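Local coordinates for protein-tyrosine-phosphatase (Shewanella sp., PDB 2Z72) that probably removes phosphate from phosphotyrosine in proteins, using a zinc-containing active site of the calcineurin-like phosphoesterase type and remaining active in the cold, at residues A[280-291]-A[298-308]. Numbering follows the deposited sequence.
With ZN (zinc ion), chain C.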
loop_
_atom_site.group_PDB
_atom_site.type_symbol
_atom_site.label_atom_id
_atom_site.label_comp_id
_atom_site.label_asym_id
_atom_site.label_seq_id
_atom_site.Cartn_x
_atom_site.Cartn_y
_atom_site.Cartn_z
ATOM N N ASN A 280 10.862 18.843 1.522
ATOM C CA ASN A 280 9.945 19.910 1.747
ATOM C C ASN A 280 8.559 19.483 2.186
ATOM O O ASN A 280 7.743 20.312 2.618
ATOM C CB ASN A 280 9.821 20.743 0.461
ATOM C CG ASN A 280 11.091 21.491 0.166
ATOM O OD1 ASN A 280 11.652 22.095 1.082
ATOM N ND2 ASN A 280 11.534 21.437 -1.063
ATOM N N HIS A 281 8.212 18.201 2.082
ATOM C CA HIS A 281 6.922 17.707 2.401
ATOM C C HIS A 281 7.059 16.246 2.853
ATOM O O HIS A 281 7.941 15.546 2.373
ATOM C CB HIS A 281 5.912 17.704 1.255
ATOM C CG HIS A 281 5.838 18.983 0.512
ATOM N ND1 HIS A 281 5.097 20.069 0.869
ATOM C CD2 HIS A 281 6.556 19.385 -0.584
ATOM C CE1 HIS A 281 5.309 21.048 0.018
ATOM N NE2 HIS A 281 6.207 20.676 -0.905
ATOM N N ILE A 282 6.108 15.843 3.686
ATOM C CA ILE A 282 5.936 14.451 4.088
ATOM C C ILE A 282 4.487 14.049 3.813
ATOM O O ILE A 282 3.578 14.806 4.196
ATOM C CB ILE A 282 6.306 14.189 5.559
ATOM C CG1 ILE A 282 7.747 14.640 5.824
ATOM C CG2 ILE A 282 6.160 12.720 5.947
ATOM C CD1 ILE A 282 8.135 14.646 7.300
ATOM N N VAL A 283 4.305 12.965 3.107
ATOM C CA VAL A 283 2.999 12.456 2.702
ATOM C C VAL A 283 2.730 11.184 3.500
ATOM O O VAL A 283 3.556 10.242 3.454
ATOM C CB VAL A 283 3.025 12.187 1.212
ATOM C CG1 VAL A 283 1.729 11.433 0.767
ATOM C CG2 VAL A 283 3.108 13.466 0.443
ATOM N N VAL A 284 1.607 11.170 4.209
ATOM C CA VAL A 284 1.282 10.054 5.080
ATOM C C VAL A 284 -0.192 9.637 4.925
ATOM O O VAL A 284 -1.049 10.456 4.537
ATOM C CB VAL A 284 1.513 10.388 6.564
ATOM C CG1 VAL A 284 2.961 10.764 6.777
ATOM C CG2 VAL A 284 0.611 11.530 7.050
ATOM N N GLY A 285 -0.426 8.392 5.238
ATOM C CA GLY A 285 -1.788 7.852 5.327
ATOM C C GLY A 285 -2.172 7.657 6.775
ATOM O O GLY A 285 -1.924 8.576 7.610
ATOM N N HIS A 286 -2.756 6.504 7.104
ATOM C CA HIS A 286 -2.989 5.912 8.394
ATOM C C HIS A 286 -4.051 6.572 9.249
ATOM O O HIS A 286 -4.823 5.857 9.890
ATOM C CB HIS A 286 -1.672 5.796 9.197
ATOM C CG HIS A 286 -1.724 5.082 10.497
ATOM N ND1 HIS A 286 -2.109 3.795 10.711
ATOM C CD2 HIS A 286 -1.340 5.534 11.729
ATOM C CE1 HIS A 286 -1.983 3.551 11.995
ATOM N NE2 HIS A 286 -1.509 4.579 12.675
ATOM N N THR A 287 -4.035 7.872 9.356
ATOM C CA THR A 287 -4.952 8.677 10.135
ATOM C C THR A 287 -5.975 9.311 9.191
ATOM O O THR A 287 -5.655 10.227 8.444
ATOM C CB THR A 287 -4.185 9.717 10.972
ATOM O OG1 THR A 287 -3.160 9.084 11.725
ATOM C CG2 THR A 287 -5.169 10.391 11.953
ATOM N N SER A 288 -7.216 8.758 9.247
ATOM C CA SER A 288 -8.167 9.018 8.185
ATOM C C SER A 288 -8.731 10.441 8.261
ATOM O O SER A 288 -9.158 10.895 9.319
ATOM C CB SER A 288 -9.316 8.033 8.238
ATOM O OG SER A 288 -8.806 6.696 8.297
ATOM N N GLN A 289 -8.773 11.060 7.116
ATOM C CA GLN A 289 -9.333 12.403 6.905
ATOM C C GLN A 289 -10.529 12.387 5.958
ATOM O O GLN A 289 -10.769 11.406 5.246
ATOM C CB GLN A 289 -8.251 13.321 6.299
ATOM C CG GLN A 289 -6.979 13.351 7.094
ATOM C CD GLN A 289 -7.157 13.719 8.537
ATOM O OE1 GLN A 289 -6.623 13.059 9.468
ATOM N NE2 GLN A 289 -7.887 14.762 8.727
ATOM N N GLU A 290 -11.290 13.461 5.934
ATOM C CA GLU A 290 -12.466 13.542 5.068
ATOM C C GLU A 290 -12.101 13.765 3.616
ATOM O O GLU A 290 -12.950 13.630 2.739
ATOM C CB GLU A 290 -13.378 14.684 5.549
ATOM C CG GLU A 290 -13.898 14.449 6.961
ATOM C CD GLU A 290 -14.839 15.543 7.443
ATOM O OE1 GLU A 290 -15.138 15.621 8.657
ATOM O OE2 GLU A 290 -15.346 16.357 6.650
ATOM N N ARG A 291 -10.830 14.157 3.370
ATOM C CA ARG A 291 -10.356 14.540 2.048
ATOM C C ARG A 291 -8.851 14.534 2.090
ATOM O O ARG A 291 -8.267 14.498 3.180
ATOM C CB ARG A 291 -10.842 15.938 1.577
ATOM C CG ARG A 291 -10.529 17.061 2.540
ATOM C CD ARG A 291 -10.951 18.428 2.000
ATOM N NE ARG A 291 -10.278 19.441 2.826
ATOM C CZ ARG A 291 -10.708 19.823 4.019
ATOM N NH1 ARG A 291 -11.845 19.315 4.547
ATOM N NH2 ARG A 291 -9.971 20.713 4.645
ATOM N N ASN A 298 1.104 23.072 4.434
ATOM C CA ASN A 298 1.240 21.978 3.488
ATOM C C ASN A 298 2.602 21.270 3.514
ATOM O O ASN A 298 2.975 20.599 2.555
ATOM C CB ASN A 298 1.014 22.521 2.108
ATOM C CG ASN A 298 -0.409 22.883 1.794
ATOM O OD1 ASN A 298 -1.305 22.166 2.165
ATOM N ND2 ASN A 298 -0.607 24.003 1.117
ATOM N N LYS A 299 3.239 21.304 4.658
ATOM C CA LYS A 299 4.434 20.496 4.914
ATOM C C LYS A 299 4.116 19.017 5.155
ATOM O O LYS A 299 4.974 18.181 4.889
ATOM C CB LYS A 299 5.171 21.070 6.145
ATOM C CG LYS A 299 5.722 22.454 5.837
ATOM C CD LYS A 299 6.350 23.088 7.055
ATOM C CE LYS A 299 6.715 24.524 6.794
ATOM N NZ LYS A 299 7.273 25.197 8.011
ATOM N N VAL A 300 2.912 18.730 5.643
ATOM C CA VAL A 300 2.397 17.365 5.728
ATOM C C VAL A 300 1.171 17.313 4.824
ATOM O O VAL A 300 0.290 18.172 4.920
ATOM C CB VAL A 300 2.014 16.947 7.161
ATOM C CG1 VAL A 300 1.214 15.638 7.154
ATOM C CG2 VAL A 300 3.218 16.757 8.072
ATOM N N ILE A 301 1.116 16.291 3.981
ATOM C CA ILE A 301 -0.119 16.038 3.228
ATOM C C ILE A 301 -0.643 14.684 3.662
ATOM O O ILE A 301 0.027 13.685 3.563
ATOM C CB ILE A 301 0.032 16.088 1.710
ATOM C CG1 ILE A 301 0.860 17.295 1.221
ATOM C CG2 ILE A 301 -1.343 16.069 1.064
ATOM C CD1 ILE A 301 0.213 18.645 1.438
ATOM N N ALA A 302 -1.919 14.736 4.139
ATOM C CA ALA A 302 -2.638 13.547 4.571
ATOM C C ALA A 302 -3.361 12.963 3.382
ATOM O O ALA A 302 -4.169 13.630 2.723
ATOM C CB ALA A 302 -3.649 13.943 5.653
ATOM N N VAL A 303 -3.070 11.701 3.055
ATOM C CA VAL A 303 -3.672 11.041 1.907
ATOM C C VAL A 303 -4.468 9.789 2.290
ATOM O O VAL A 303 -4.839 9.050 1.379
ATOM C CB VAL A 303 -2.625 10.751 0.807
ATOM C CG1 VAL A 303 -2.004 12.058 0.299
ATOM C CG2 VAL A 303 -1.539 9.784 1.245
ATOM N N ASP A 304 -4.787 9.627 3.553
ATOM C CA ASP A 304 -5.874 8.714 3.914
ATOM C C ASP A 304 -7.136 9.551 3.829
ATOM O O ASP A 304 -7.379 10.366 4.732
ATOM C CB ASP A 304 -5.659 8.065 5.250
ATOM C CG ASP A 304 -6.796 7.125 5.659
ATOM O OD1 ASP A 304 -6.606 6.444 6.679
ATOM O OD2 ASP A 304 -7.835 7.104 4.939
ATOM N N SER A 305 -7.888 9.379 2.773
ATOM C CA SER A 305 -9.110 10.109 2.521
ATOM C C SER A 305 -10.363 9.348 2.843
ATOM O O SER A 305 -11.430 9.604 2.287
ATOM C CB SER A 305 -9.081 10.496 1.050
ATOM O OG SER A 305 -9.099 9.283 0.375
ATOM N N SER A 306 -10.223 8.376 3.732
ATOM C CA SER A 306 -11.353 7.566 4.192
ATOM C C SER A 306 -11.976 6.693 3.115
ATOM O O SER A 306 -13.177 6.401 3.184
ATOM C CB SER A 306 -12.399 8.435 4.903
ATOM O OG SER A 306 -11.814 9.016 6.085
ATOM N N ILE A 307 -11.168 6.209 2.178
ATOM C CA ILE A 307 -11.629 5.176 1.270
ATOM C C ILE A 307 -12.230 4.012 2.077
ATOM O O ILE A 307 -13.152 3.334 1.583
ATOM C CB ILE A 307 -10.473 4.729 0.342
ATOM C CG1 ILE A 307 -10.106 5.825 -0.602
ATOM C CG2 ILE A 307 -10.863 3.422 -0.399
ATOM C CD1 ILE A 307 -8.803 5.577 -1.376
ATOM N N LYS A 308 -11.732 3.736 3.276
ATOM C CA LYS A 308 -12.171 2.612 4.071
ATOM C C LYS A 308 -13.658 2.631 4.343
ATOM O O LYS A 308 -14.210 1.581 4.601
ATOM C CB LYS A 308 -11.415 2.536 5.406
ATOM C CG LYS A 308 -11.797 3.664 6.384
ATOM C CD LYS A 308 -10.936 3.739 7.584
ATOM C CE LYS A 308 -11.402 4.811 8.555
ATOM N NZ LYS A 308 -10.563 4.895 9.759
HETATM ZN ZN ZN C . -2.773 2.428 9.215
HETATM O O HOH W 1 -3.793 10.670 6.268
HETATM O O HOH W 2 -7.797 4.448 10.356
HETATM O O HOH W 3 -4.683 2.866 9.287
HETATM O O HOH W 4 -12.388 11.903 0.505
#
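Ser-288 OG is gripped from two sides: it donates to Asp-304 OD1 at 2.7 Å, meeting the carboxylate from 46° above its plane, and accepts from Lys-308 NZ at 2.9 Å. With chi1 at 179°, Asp-304 swings its CG opposite the backbone N, which puts the carboxylate within reach of Ser-288 OG. The other carboxylate oxygen, OD2, takes the backbone N of Ser-306 nearly in line with the C-O bond, an Asx turn that fixes the rotation of the carboxylate. Ser-306 OG donates to Gln-289 O from above the carbonyl plane, and Gln-289 N reaches Asp-304 O at 2.8 Å. These loops continue from parallel strands 281-284 and 300-302, whose axes are inclined by 20°, adjacent in a mixed sheet of the metallophosphoesterase fold and flanked by 203-206 and 293-295 respectively. Four backbone bonds join them, ending with Val-303 N to Val-284 O. Farther along the chain, His-286 ND1 binds zinc at 2.1 Å, alongside Asp-114, Asn-149, His-207 and a water. Val-283 CG1 packs 3.7 Å from Val-303 CG2, the side chains crossing at about a right angle. At the opposite end, His-281 ND1 donates to Asn-298 O at 2.8 Å, the acceptor lying in the ring plane.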